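Local coordinates for protein fructose-bisphosphate aldolase (Plasmodium falciparum, PDB 4TR9) that is an enzyme of the class I fructose-bisphosphate aldolase family, built on a TIM barrel, that holds the compound 38D in a pocket in this structure, at residues P110-D115 with A146-A151; T155-D160 with L169-T174; V194-L199 with K215-V220; P238-A243 with V275-G280; T263-V268 with H300-T305. All blocks are in the same frame, centred on the assembly; numbering follows the deposited sequence.

Contact 1 of 5, residues P110-D115 with A146-A151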
# COMPACT_ATOMS: atom_id res chain seq x y z
N PRO A 110 15.66 22.17 -25.16
CA PRO A 110 14.74 23.01 -24.39
C PRO A 110 13.92 22.21 -23.38
O PRO A 110 13.37 21.16 -23.72
CB PRO A 110 13.83 23.62 -25.46
CG PRO A 110 14.59 23.49 -26.74
CD PRO A 110 15.36 22.22 -26.60
N GLY A 111 13.84 22.71 -22.15
CA GLY A 111 13.04 22.08 -21.12
C GLY A 111 12.04 23.06 -20.54
O GLY A 111 12.21 24.27 -20.68
N ILE A 112 11.01 22.55 -19.88
CA ILE A 112 9.95 23.42 -19.37
C ILE A 112 9.47 23.01 -17.97
O ILE A 112 9.23 21.84 -17.69
CB ILE A 112 8.75 23.45 -20.34
CG1 ILE A 112 7.63 24.35 -19.81
CG2 ILE A 112 8.24 22.04 -20.63
CD1 ILE A 112 8.03 25.80 -19.67
N LYS A 113 9.35 24.00 -17.10
CA LYS A 113 8.77 23.81 -15.77
C LYS A 113 7.25 23.79 -15.88
O LYS A 113 6.65 24.75 -16.37
CB LYS A 113 9.24 24.92 -14.83
CG LYS A 113 8.58 24.92 -13.47
CD LYS A 113 8.94 26.18 -12.71
CE LYS A 113 8.35 26.18 -11.31
NZ LYS A 113 8.95 25.11 -10.47
N VAL A 114 6.63 22.70 -15.43
CA VAL A 114 5.19 22.53 -15.61
C VAL A 114 4.40 22.56 -14.30
O VAL A 114 3.18 22.48 -14.31
CB VAL A 114 4.88 21.21 -16.34
CG1 VAL A 114 5.65 21.13 -17.64
CG2 VAL A 114 5.20 20.02 -15.44
N ASP A 115 5.10 22.68 -13.17
CA ASP A 115 4.43 22.69 -11.88
C ASP A 115 3.88 24.08 -11.56
O ASP A 115 4.43 25.09 -12.01
CB ASP A 115 5.38 22.22 -10.77
CG ASP A 115 6.49 23.20 -10.48
OD1 ASP A 115 6.26 24.13 -9.67
OD2 ASP A 115 7.59 23.04 -11.04
N ALA A 146 6.22 24.07 -29.11
CA ALA A 146 7.02 25.27 -28.87
C ALA A 146 8.51 24.96 -28.93
O ALA A 146 9.33 25.85 -29.16
CB ALA A 146 6.66 25.89 -27.53
N GLY A 147 8.86 23.69 -28.72
CA GLY A 147 10.24 23.26 -28.80
C GLY A 147 10.72 22.46 -27.62
O GLY A 147 11.83 21.91 -27.64
N ALA A 148 9.90 22.38 -26.57
CA ALA A 148 10.27 21.64 -25.37
C ALA A 148 10.29 20.14 -25.63
O ALA A 148 9.44 19.61 -26.35
CB ALA A 148 9.33 21.97 -24.23
N ARG A 149 11.26 19.44 -25.04
CA ARG A 149 11.39 18.00 -25.23
C ARG A 149 11.46 17.27 -23.89
O ARG A 149 11.44 16.03 -23.85
CB ARG A 149 12.62 17.68 -26.08
CG ARG A 149 12.46 18.05 -27.54
CD ARG A 149 11.32 17.29 -28.18
NE ARG A 149 11.10 17.67 -29.57
CZ ARG A 149 10.24 18.60 -29.96
NH1 ARG A 149 10.10 18.88 -31.25
NH2 ARG A 149 9.51 19.26 -29.07
N PHE A 150 11.54 18.02 -22.80
CA PHE A 150 11.47 17.43 -21.47
C PHE A 150 10.88 18.41 -20.47
O PHE A 150 10.96 19.63 -20.66
CB PHE A 150 12.86 16.94 -21.01
CG PHE A 150 13.83 18.04 -20.70
CD1 PHE A 150 13.99 18.50 -19.40
CD2 PHE A 150 14.62 18.60 -21.70
CE1 PHE A 150 14.90 19.50 -19.10
CE2 PHE A 150 15.53 19.60 -21.41
CZ PHE A 150 15.67 20.05 -20.11
N ALA A 151 10.27 17.89 -19.41
CA ALA A 151 9.58 18.72 -18.43
C ALA A 151 10.13 18.53 -17.03
O ALA A 151 10.91 17.62 -16.77
CB ALA A 151 8.09 18.44 -18.46

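Contact 2 of 5, residues T155-D160 with L169-T174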
# COMPACT_ATOMS: atom_id res chain seq x y z
N THR A 155 8.84 18.85 -6.15
CA THR A 155 8.13 18.59 -4.91
C THR A 155 9.09 18.75 -3.73
O THR A 155 10.29 18.53 -3.88
CB THR A 155 7.50 17.18 -4.89
OG1 THR A 155 7.04 16.84 -6.20
CG2 THR A 155 6.34 17.13 -3.91
N VAL A 156 8.56 19.13 -2.57
CA VAL A 156 9.40 19.44 -1.43
C VAL A 156 9.03 18.63 -0.18
O VAL A 156 7.87 18.59 0.22
CB VAL A 156 9.34 20.94 -1.09
CG1 VAL A 156 10.02 21.23 0.24
CG2 VAL A 156 9.96 21.76 -2.20
N LEU A 157 10.03 17.99 0.42
CA LEU A 157 9.86 17.29 1.68
C LEU A 157 10.76 17.89 2.75
O LEU A 157 11.84 18.40 2.45
CB LEU A 157 10.14 15.80 1.53
CG LEU A 157 9.28 15.00 0.55
CD1 LEU A 157 9.89 14.98 -0.84
CD2 LEU A 157 9.06 13.58 1.07
N VAL A 158 10.33 17.83 4.00
CA VAL A 158 11.08 18.41 5.11
C VAL A 158 11.50 17.33 6.10
O VAL A 158 10.70 16.46 6.45
CB VAL A 158 10.25 19.49 5.84
CG1 VAL A 158 11.01 20.03 7.04
CG2 VAL A 158 9.88 20.61 4.89
N ILE A 159 12.75 17.37 6.54
CA ILE A 159 13.22 16.46 7.58
C ILE A 159 13.14 17.11 8.95
O ILE A 159 13.86 18.06 9.25
CB ILE A 159 14.66 15.99 7.33
CG1 ILE A 159 14.73 15.08 6.11
CG2 ILE A 159 15.20 15.25 8.54
CD1 ILE A 159 16.10 14.50 5.84
N ASP A 160 12.24 16.60 9.78
CA ASP A 160 12.10 17.06 11.16
C ASP A 160 11.73 15.87 12.03
O ASP A 160 10.55 15.62 12.28
CB ASP A 160 11.05 18.17 11.25
CG ASP A 160 11.18 19.00 12.51
OD1 ASP A 160 11.68 18.47 13.53
OD2 ASP A 160 10.80 20.19 12.49
N LEU A 169 1.88 10.62 4.89
CA LEU A 169 0.97 11.38 4.04
C LEU A 169 1.75 12.32 3.12
O LEU A 169 1.43 12.46 1.94
CB LEU A 169 -0.03 12.18 4.89
CG LEU A 169 -1.01 13.07 4.14
CD1 LEU A 169 -1.77 12.28 3.09
CD2 LEU A 169 -1.98 13.73 5.12
N SER A 170 2.79 12.94 3.67
CA SER A 170 3.64 13.84 2.90
C SER A 170 4.41 13.08 1.82
O SER A 170 4.52 13.54 0.68
CB SER A 170 4.62 14.57 3.82
OG SER A 170 5.54 15.34 3.07
N ILE A 171 4.95 11.92 2.19
CA ILE A 171 5.76 11.12 1.29
C ILE A 171 4.92 10.56 0.14
O ILE A 171 5.35 10.57 -1.02
CB ILE A 171 6.44 9.96 2.03
CG1 ILE A 171 7.40 10.50 3.09
CG2 ILE A 171 7.19 9.06 1.06
CD1 ILE A 171 8.09 9.43 3.90
N HIS A 172 3.72 10.08 0.45
CA HIS A 172 2.90 9.42 -0.55
C HIS A 172 2.24 10.41 -1.51
O HIS A 172 2.10 10.13 -2.70
CB HIS A 172 1.82 8.56 0.11
CG HIS A 172 1.18 7.58 -0.82
ND1 HIS A 172 1.90 6.62 -1.50
CD2 HIS A 172 -0.11 7.42 -1.21
CE1 HIS A 172 1.09 5.90 -2.25
NE2 HIS A 172 -0.14 6.37 -2.09
N GLU A 173 1.85 11.57 -0.99
CA GLU A 173 1.31 12.63 -1.84
C GLU A 173 2.38 13.13 -2.79
O GLU A 173 2.12 13.41 -3.96
CB GLU A 173 0.75 13.78 -1.00
CG GLU A 173 0.62 15.11 -1.74
CD GLU A 173 -0.36 15.07 -2.90
OE1 GLU A 173 -1.13 14.09 -3.02
OE2 GLU A 173 -0.35 16.02 -3.71
N THR A 174 3.61 13.25 -2.28
CA THR A 174 4.75 13.61 -3.10
C THR A 174 4.98 12.57 -4.19
O THR A 174 5.11 12.90 -5.37
CB THR A 174 6.03 13.75 -2.26
OG1 THR A 174 5.98 14.97 -1.51
CG2 THR A 174 7.27 13.76 -3.15
O HOH W 1 4.46 15.55 -6.18
O HOH W 2 5.63 17.28 1.39
O HOH W 3 7.57 16.84 4.46

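Contact 3 of 5, residues V194-L199 with K215-V220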
# COMPACT_ATOMS: atom_id res chain seq x y z
N VAL A 194 11.72 13.85 -12.54
CA VAL A 194 11.11 13.65 -11.24
C VAL A 194 11.97 14.26 -10.14
O VAL A 194 13.09 13.81 -9.90
CB VAL A 194 10.89 12.15 -10.95
CG1 VAL A 194 10.26 11.96 -9.58
CG2 VAL A 194 10.02 11.53 -12.03
N GLU A 195 11.44 15.27 -9.46
CA GLU A 195 12.19 15.98 -8.44
C GLU A 195 11.52 15.90 -7.07
O GLU A 195 10.70 16.75 -6.73
CB GLU A 195 12.40 17.44 -8.84
CG GLU A 195 13.25 18.25 -7.87
CD GLU A 195 13.38 19.70 -8.27
OE1 GLU A 195 12.94 20.05 -9.39
OE2 GLU A 195 13.92 20.50 -7.47
N PRO A 196 11.86 14.87 -6.28
CA PRO A 196 11.44 14.78 -4.89
C PRO A 196 12.47 15.40 -3.95
O PRO A 196 13.15 14.69 -3.21
CB PRO A 196 11.34 13.27 -4.66
CG PRO A 196 12.40 12.71 -5.55
CD PRO A 196 12.51 13.63 -6.74
N GLU A 197 12.60 16.73 -3.99
CA GLU A 197 13.62 17.41 -3.22
C GLU A 197 13.37 17.35 -1.72
O GLU A 197 12.32 17.78 -1.23
CB GLU A 197 13.74 18.88 -3.65
CG GLU A 197 14.77 19.66 -2.85
CD GLU A 197 14.82 21.12 -3.21
OE1 GLU A 197 14.02 21.55 -4.07
OE2 GLU A 197 15.66 21.85 -2.64
N ILE A 198 14.34 16.81 -0.99
CA ILE A 198 14.32 16.83 0.46
C ILE A 198 15.20 17.96 0.97
O ILE A 198 16.41 17.97 0.73
CB ILE A 198 14.79 15.50 1.06
CG1 ILE A 198 13.87 14.36 0.61
CG2 ILE A 198 14.82 15.58 2.57
CD1 ILE A 198 14.26 13.01 1.16
N LEU A 199 14.59 18.93 1.66
CA LEU A 199 15.32 20.09 2.16
C LEU A 199 16.39 19.69 3.18
O LEU A 199 16.17 18.80 4.01
CB LEU A 199 14.35 21.09 2.79
CG LEU A 199 13.31 21.70 1.85
CD1 LEU A 199 12.47 22.73 2.59
CD2 LEU A 199 13.99 22.32 0.64
N LYS A 215 14.00 6.09 2.03
CA LYS A 215 12.59 5.78 2.25
C LYS A 215 11.71 6.50 1.24
O LYS A 215 10.76 5.92 0.71
CB LYS A 215 12.18 6.17 3.68
CG LYS A 215 10.72 5.87 4.00
CD LYS A 215 10.35 6.40 5.38
CE LYS A 215 8.91 6.08 5.73
NZ LYS A 215 8.66 4.61 5.80
N VAL A 216 12.02 7.76 0.97
CA VAL A 216 11.25 8.56 0.02
C VAL A 216 11.39 8.02 -1.40
O VAL A 216 10.40 7.83 -2.09
CB VAL A 216 11.69 10.04 0.05
CG1 VAL A 216 11.01 10.81 -1.07
CG2 VAL A 216 11.35 10.66 1.40
N LEU A 217 12.63 7.77 -1.82
CA LEU A 217 12.90 7.27 -3.16
C LEU A 217 12.23 5.92 -3.41
O LEU A 217 11.80 5.63 -4.53
CB LEU A 217 14.41 7.16 -3.41
CG LEU A 217 15.15 8.49 -3.59
CD1 LEU A 217 16.61 8.24 -3.96
CD2 LEU A 217 14.46 9.35 -4.64
N SER A 218 12.15 5.10 -2.37
CA SER A 218 11.49 3.80 -2.47
C SER A 218 10.00 3.97 -2.79
O SER A 218 9.44 3.22 -3.58
CB SER A 218 11.66 3.00 -1.18
OG SER A 218 10.96 1.78 -1.24
N CYS A 219 9.39 4.97 -2.16
CA CYS A 219 7.97 5.24 -2.37
C CYS A 219 7.74 5.96 -3.69
O CYS A 219 6.71 5.76 -4.35
CB CYS A 219 7.41 6.07 -1.21
SG CYS A 219 5.63 6.37 -1.29
N VAL A 220 8.69 6.80 -4.08
CA VAL A 220 8.60 7.54 -5.34
C VAL A 220 8.59 6.59 -6.53
O VAL A 220 7.70 6.64 -7.37
CB VAL A 220 9.75 8.55 -5.50
CG1 VAL A 220 9.84 9.04 -6.93
CG2 VAL A 220 9.56 9.72 -4.54

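Contact 4 of 5, residues P238-A243 with V275-G280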
# COMPACT_ATOMS: atom_id res chain seq x y z
N PRO A 238 17.05 14.39 -7.41
CA PRO A 238 17.01 14.37 -5.95
C PRO A 238 18.06 15.29 -5.34
O PRO A 238 18.85 15.89 -6.07
CB PRO A 238 17.34 12.91 -5.64
CG PRO A 238 18.34 12.56 -6.71
CD PRO A 238 17.98 13.38 -7.94
N ASN A 239 18.05 15.41 -4.02
CA ASN A 239 19.08 16.15 -3.32
C ASN A 239 20.23 15.23 -2.95
O ASN A 239 20.04 14.03 -2.77
CB ASN A 239 18.51 16.80 -2.06
CG ASN A 239 17.96 15.79 -1.08
OD1 ASN A 239 17.28 14.84 -1.47
ND2 ASN A 239 18.26 15.97 0.20
N MET A 240 21.43 15.79 -2.85
CA MET A 240 22.58 15.03 -2.39
C MET A 240 22.39 14.66 -0.92
O MET A 240 21.90 15.47 -0.13
CB MET A 240 23.88 15.82 -2.58
CG MET A 240 24.24 16.10 -4.03
SD MET A 240 25.77 17.02 -4.17
CE MET A 240 25.93 17.14 -5.95
N VAL A 241 22.77 13.44 -0.56
CA VAL A 241 22.66 13.00 0.82
C VAL A 241 23.70 13.72 1.67
O VAL A 241 24.87 13.33 1.72
CB VAL A 241 22.83 11.48 0.96
CG1 VAL A 241 22.75 11.07 2.42
CG2 VAL A 241 21.77 10.76 0.14
N THR A 242 23.27 14.79 2.33
CA THR A 242 24.16 15.60 3.15
C THR A 242 23.59 15.79 4.55
O THR A 242 22.42 15.52 4.79
CB THR A 242 24.42 16.99 2.53
OG1 THR A 242 23.19 17.73 2.50
CG2 THR A 242 24.96 16.85 1.12
N ALA A 243 24.43 16.25 5.47
CA ALA A 243 23.97 16.59 6.81
C ALA A 243 23.15 17.86 6.76
O ALA A 243 23.14 18.57 5.75
CB ALA A 243 25.15 16.75 7.76
N VAL A 275 20.82 10.44 -13.28
CA VAL A 275 20.31 11.20 -12.15
C VAL A 275 20.91 12.60 -12.14
O VAL A 275 22.13 12.76 -12.13
CB VAL A 275 20.62 10.50 -10.82
CG1 VAL A 275 20.40 11.44 -9.65
CG2 VAL A 275 19.77 9.24 -10.67
N VAL A 276 20.05 13.62 -12.16
CA VAL A 276 20.51 15.00 -12.20
C VAL A 276 20.33 15.69 -10.85
O VAL A 276 19.23 16.08 -10.48
CB VAL A 276 19.77 15.80 -13.30
CG1 VAL A 276 20.41 15.56 -14.65
CG2 VAL A 276 18.29 15.42 -13.34
N PHE A 277 21.43 15.85 -10.12
CA PHE A 277 21.38 16.44 -8.78
C PHE A 277 21.04 17.92 -8.81
O PHE A 277 21.31 18.62 -9.78
CB PHE A 277 22.72 16.24 -8.06
CG PHE A 277 23.01 14.81 -7.71
CD1 PHE A 277 22.36 14.21 -6.64
CD2 PHE A 277 23.93 14.08 -8.43
CE1 PHE A 277 22.63 12.90 -6.30
CE2 PHE A 277 24.20 12.76 -8.10
CZ PHE A 277 23.54 12.17 -7.03
N LEU A 278 20.43 18.39 -7.72
CA LEU A 278 20.13 19.81 -7.56
C LEU A 278 21.11 20.43 -6.58
O LEU A 278 21.49 19.81 -5.59
CB LEU A 278 18.68 20.01 -7.10
CG LEU A 278 18.21 19.29 -5.83
CD1 LEU A 278 18.38 20.17 -4.60
CD2 LEU A 278 16.77 18.84 -5.98
N SER A 279 21.53 21.66 -6.86
CA SER A 279 22.52 22.35 -6.03
C SER A 279 21.96 22.68 -4.65
O SER A 279 22.66 22.56 -3.65
CB SER A 279 23.00 23.63 -6.72
OG SER A 279 21.92 24.51 -6.99
N GLY A 280 20.69 23.08 -4.61
CA GLY A 280 20.06 23.45 -3.35
C GLY A 280 20.66 24.72 -2.79
O GLY A 280 20.84 25.70 -3.51
O HOH W 4 21.81 18.31 -3.63

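Contact 5 of 5, residues T263-V268 with H300-T305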
# COMPACT_ATOMS: atom_id res chain seq x y z
N THR A 263 22.78 5.41 -1.20
CA THR A 263 21.35 5.65 -1.20
C THR A 263 20.73 5.38 -2.57
O THR A 263 19.65 4.81 -2.67
CB THR A 263 21.03 7.10 -0.78
OG1 THR A 263 21.64 7.38 0.48
CG2 THR A 263 19.53 7.31 -0.67
N LEU A 264 21.43 5.80 -3.62
CA LEU A 264 20.94 5.62 -4.98
C LEU A 264 20.99 4.16 -5.42
O LEU A 264 20.06 3.67 -6.06
CB LEU A 264 21.75 6.48 -5.96
CG LEU A 264 21.60 8.00 -5.79
CD1 LEU A 264 22.45 8.73 -6.82
CD2 LEU A 264 20.14 8.41 -5.90
N ARG A 265 22.07 3.47 -5.07
CA ARG A 265 22.24 2.07 -5.45
C ARG A 265 21.19 1.18 -4.78
O ARG A 265 20.82 0.14 -5.31
CB ARG A 265 23.64 1.59 -5.10
CG ARG A 265 24.74 2.17 -5.97
CD ARG A 265 26.10 1.60 -5.61
NE ARG A 265 26.14 0.14 -5.76
CZ ARG A 265 26.43 -0.48 -6.90
NH1 ARG A 265 26.44 -1.81 -6.94
NH2 ARG A 265 26.70 0.22 -7.99
N ARG A 266 20.72 1.61 -3.61
CA ARG A 266 19.73 0.83 -2.87
C ARG A 266 18.30 1.06 -3.36
O ARG A 266 17.40 0.29 -3.03
CB ARG A 266 19.80 1.17 -1.38
CG ARG A 266 21.00 0.59 -0.65
CD ARG A 266 21.00 1.01 0.81
NE ARG A 266 22.10 0.43 1.57
CZ ARG A 266 22.35 0.69 2.85
NH1 ARG A 266 23.37 0.12 3.46
NH2 ARG A 266 21.57 1.54 3.52
N THR A 267 18.09 2.11 -4.15
CA THR A 267 16.73 2.52 -4.49
C THR A 267 16.46 2.68 -5.99
O THR A 267 15.35 2.43 -6.45
CB THR A 267 16.37 3.85 -3.80
OG1 THR A 267 17.34 4.84 -4.14
CG2 THR A 267 16.34 3.67 -2.29
N VAL A 268 17.47 3.10 -6.75
CA VAL A 268 17.27 3.47 -8.15
C VAL A 268 17.65 2.36 -9.14
O VAL A 268 18.82 2.03 -9.28
CB VAL A 268 18.07 4.73 -8.52
CG1 VAL A 268 17.83 5.11 -9.97
CG2 VAL A 268 17.71 5.88 -7.59
N HIS A 300 29.30 4.57 -12.50
CA HIS A 300 28.04 4.14 -11.91
C HIS A 300 27.10 3.55 -12.96
O HIS A 300 27.25 3.83 -14.15
CB HIS A 300 27.37 5.32 -11.20
CG HIS A 300 28.21 5.95 -10.14
ND1 HIS A 300 28.57 5.29 -8.99
CD2 HIS A 300 28.77 7.18 -10.06
CE1 HIS A 300 29.31 6.08 -8.24
NE2 HIS A 300 29.45 7.24 -8.87
N PRO A 301 26.14 2.72 -12.52
CA PRO A 301 25.12 2.15 -13.41
C PRO A 301 24.33 3.21 -14.17
O PRO A 301 23.84 2.95 -15.27
CB PRO A 301 24.21 1.37 -12.46
CG PRO A 301 25.10 1.00 -11.33
CD PRO A 301 26.04 2.15 -11.16
N TRP A 302 24.19 4.39 -13.57
CA TRP A 302 23.54 5.51 -14.23
C TRP A 302 24.47 6.72 -14.25
O TRP A 302 25.43 6.78 -13.49
CB TRP A 302 22.23 5.89 -13.52
CG TRP A 302 21.84 4.97 -12.39
CD1 TRP A 302 20.81 4.08 -12.38
CD2 TRP A 302 22.47 4.88 -11.11
NE1 TRP A 302 20.76 3.43 -11.17
CE2 TRP A 302 21.77 3.90 -10.37
CE3 TRP A 302 23.56 5.52 -10.51
CZ2 TRP A 302 22.12 3.55 -9.07
CZ3 TRP A 302 23.91 5.17 -9.22
CH2 TRP A 302 23.19 4.19 -8.52
N ALA A 303 24.17 7.68 -15.12
CA ALA A 303 24.95 8.91 -15.18
C ALA A 303 24.56 9.83 -14.02
O ALA A 303 23.40 10.25 -13.91
CB ALA A 303 24.75 9.61 -16.51
N LEU A 304 25.52 10.14 -13.16
CA LEU A 304 25.27 11.02 -12.03
C LEU A 304 25.79 12.42 -12.31
O LEU A 304 26.91 12.77 -11.92
CB LEU A 304 25.90 10.46 -10.75
CG LEU A 304 25.39 9.07 -10.34
CD1 LEU A 304 25.93 8.68 -8.97
CD2 LEU A 304 23.88 9.03 -10.35
N THR A 305 24.98 13.21 -13.01
CA THR A 305 25.37 14.57 -13.38
C THR A 305 24.59 15.60 -12.58
O THR A 305 24.18 15.34 -11.45
CB THR A 305 25.18 14.81 -14.89
OG1 THR A 305 25.37 16.19 -15.19
CG2 THR A 305 23.78 14.39 -15.33
O HOH W 5 28.14 2.76 -8.22

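Contact 1 of 5, residues P110-D115 with A146-A151
Gly111 and Ile112 run beside Phe150 and Ala151 as neighbouring parallel strands of the TIM barrel, with 4.8 Å between Ile112 CA and Ala151 CA. Two backbone bonds join the two segments: Arg149 N donates to Pro110 O (3.0 Å), and Ile112 N donates to Phe150 O (3.0 Å). Phe150 lays one face of its ring over Gly111. Gly111 CA stands 3.6 Å from the ring centroid and 16° off the normal, a CH-pi contact that depends on glycine having no side chain there. Phe150 has its first torsion at 70°, which places CG between the backbone N and the carbonyl carbon and turns the ring back over the neighbouring strand.

Ile112 and Ala151 face the other side of the sheet. Ile112 CG1 runs off opposite the backbone N (chi1 180°), leaving CG2 as the branch that meets Ala148 CB at 3.8 Å. Tyr143 of helix 136-146 packs on both Ile112 and Ala148. That helix ends in a Schellman motif at Gly147, whose carbonyl O lies 3.3 Å from Pro110 CG. Lys113 belongs to the pocket of 38D and points away from this contact. Further along, Val114 CG1 touches Ala151 CB at 3.7 Å.

Contact 2 of 5, residues T155-D160 with L169-T174
A beta-alpha-beta unit of the TIM barrel starts here, with Thr155 and Leu157 of strand 155-157 packed against Thr174 and Ile171 of helix 169-174. The two axes come within 9.1 Å and run almost antiparallel, 163° apart, as expected of a helix returning over the strand it follows. No direct hydrogen bond crosses the interface. The Thr155 and Thr174 side chains slide past each other in opposite directions, so that the methyl Thr155 CG2 lies 3.2 Å from Thr174 OG1. That hydroxyl, beside its own backbone N (chi1 -74°), donates to Ser170 O at 3.0 Å. The same oxygen takes Thr174 N on the opposite face of its carbonyl plane, and is thus held twice within the helix. The two branches of Leu157 divide their work: CD1 meets Thr174 CG2 at 3.7 Å, while CD2 touches Ile171 CG1, the two side chains crossing at about a right angle.

Three waters carry the polar link. One bridges Thr155 OG1 and Thr174 O. Ser170 OG donates to a second (2.6 Å), which in turn donates a hydrogen bond to Val156 O (2.8 Å). A third donates to Ser170 OG (2.9 Å) and accepts from Val158 N (3.0 Å).

On the flank, Leu157 also packs on Ile198 of strand 191-198 and Val216 of helix 206-226, while His172 meets its counterpart in the second subunit.

Contact 3 of 5, residues V194-L199 with K215-V220
Val220 N donates to Val216 O at 2.8 Å, a helical bond that sets these two valines one turn apart on the face of helix 215-220 lying against Val194, Pro196 and Ile198. This is the strand-helix half of a beta-alpha-beta unit in the TIM barrel. The strand and helix axes approach to 10.0 Å at 156°, close to antiparallel, and the interface is wholly apolar, with no hydrogen bond across it.

The strand alternates. Val194, Pro196 and Ile198 turn to the helix; Glu195 and Glu197 turn away, Glu195 into the pocket of 38D, to which its OE2 makes a weak hydrogen bond, and Glu197 into a salt bridge with Arg154. Val194 and Val220 meet tip to tip through their CG1 methyls at 4.0 Å. Val220 sends its other methyl, CG2, to Pro196 CB, also at 4.0 Å. The Pro196 and Leu217 side chains cross at about a right angle, with Leu217 CD2 4.0 Å from Pro196 CG; the other leucine methyl, CD1, touches Leu264 of helix 253-267.

At the far end, Ile198 is fully extended past CG1 (chi2 -179°). This carries its terminal carbon CD1 to Val216 CG2, 3.7 Å away and the shortest contact between the two segments.

Contact 4 of 5, residues P238-A243 with V275-G280
Pro238 and Phe277 run close, 5.6 Å from CA to CA, and one weak backbone bond, Leu278 N to Pro238 O (3.4 Å, 154°), joins the loop after strand 235-236 to the end of strand 274-277. A water adds a second link, accepting from Met240 N at 2.7 Å and donating to Leu278 O.

Side chains pack closely around this thin polar seam. Val275 CG1 serves two partners: it touches Pro238 CD at 3.5 Å, and it stands 4.1 Å above the plane of the Phe277 ring, over its centre. The Met240 and Phe277 side chains cross at about a right angle. Met240 CG lies oblique to the ring, 3.7 Å from Phe277 CD1, and the extended chain (chi2 180°) carries SD to 5.4 Å from the ring centroid, an oblique Met-aromatic contact. Leu278 brings its CG to 3.5 Å from Pro238 O.

Segment 238-243 follows strand 235-236, while 275-280 takes in the end of strand 274-277, where the TIM barrel closes; Val276 pairs through its backbone with Leu236. Met240 packs on Leu291 and Ile294 of helix 284-295, Phe277 lies on Thr260 and Leu264 of helix 253-267, and Leu278 touches Lys237 of the 38D pocket.

Contact 5 of 5, residues T263-V268 with H300-T305
Trp302 presents its ring edge to the end of helix 263-267, with Arg265 CA in the plane of the indole, while Pro301 CB stands 4.0 Å above the ring centre on one face. Also at the edge, NE1 donates to Val268 O (3.0 Å, 143°), which lies 17° out of the ring plane. NE1 approaches from above the carbonyl plane. A first torsion of -4°, nearly eclipsing CG with the backbone N, turns the indole toward the helix, just before strand 303-308 of the TIM barrel. The six-membered end of the indole meets Leu264 CB, 3.7 Å from CH2, and Arg265 CG. The His300 ring has Leu304 CD1 on one face, 3.3 Å above its plane. Leu304 CD2 reaches tip to tip to Leu264 CD1 at 3.8 Å.

Arg265 bends at chi3 and brings NH2 beside Pro301 CG and CD. NH2 donates to a water (2.9 Å) that sits at the His300 ring edge, 2.7 Å from ND1. Pro270 of the third subunit packs on Arg265, Pro301 and Trp302.

The indole N-H is thus satisfied by a backbone carbonyl amid largely aliphatic packing, while a water separates arginine from histidine, where nearby positive charge would be expected to disfavour a charged imidazole.

How the contacts relate
Along the chain, contact 1 closes a loop of 30 residues by pairing strands 109-113 and 150-157. Contact 2 then closes one of 8 residues between strand 150-157 and the helix that follows it, and contact 3 repeats this over 15 residues on the next strand. These three stand in series. Contacts 4 and 5 each close a loop of 31 residues and cross, since 263-268 lies between 238-243 and 275-280, while 300-305 comes after both. Probable hydrogen bonds link contacts 2 and 3 (Leu157 N to Glu197 O, 2.8 Å) and contacts 4 and 5 (Val275 N to Ala303 O, 2.7 Å). Leu217 and Leu264 join contact 3 to contact 5. All five reach the same barrel sheet.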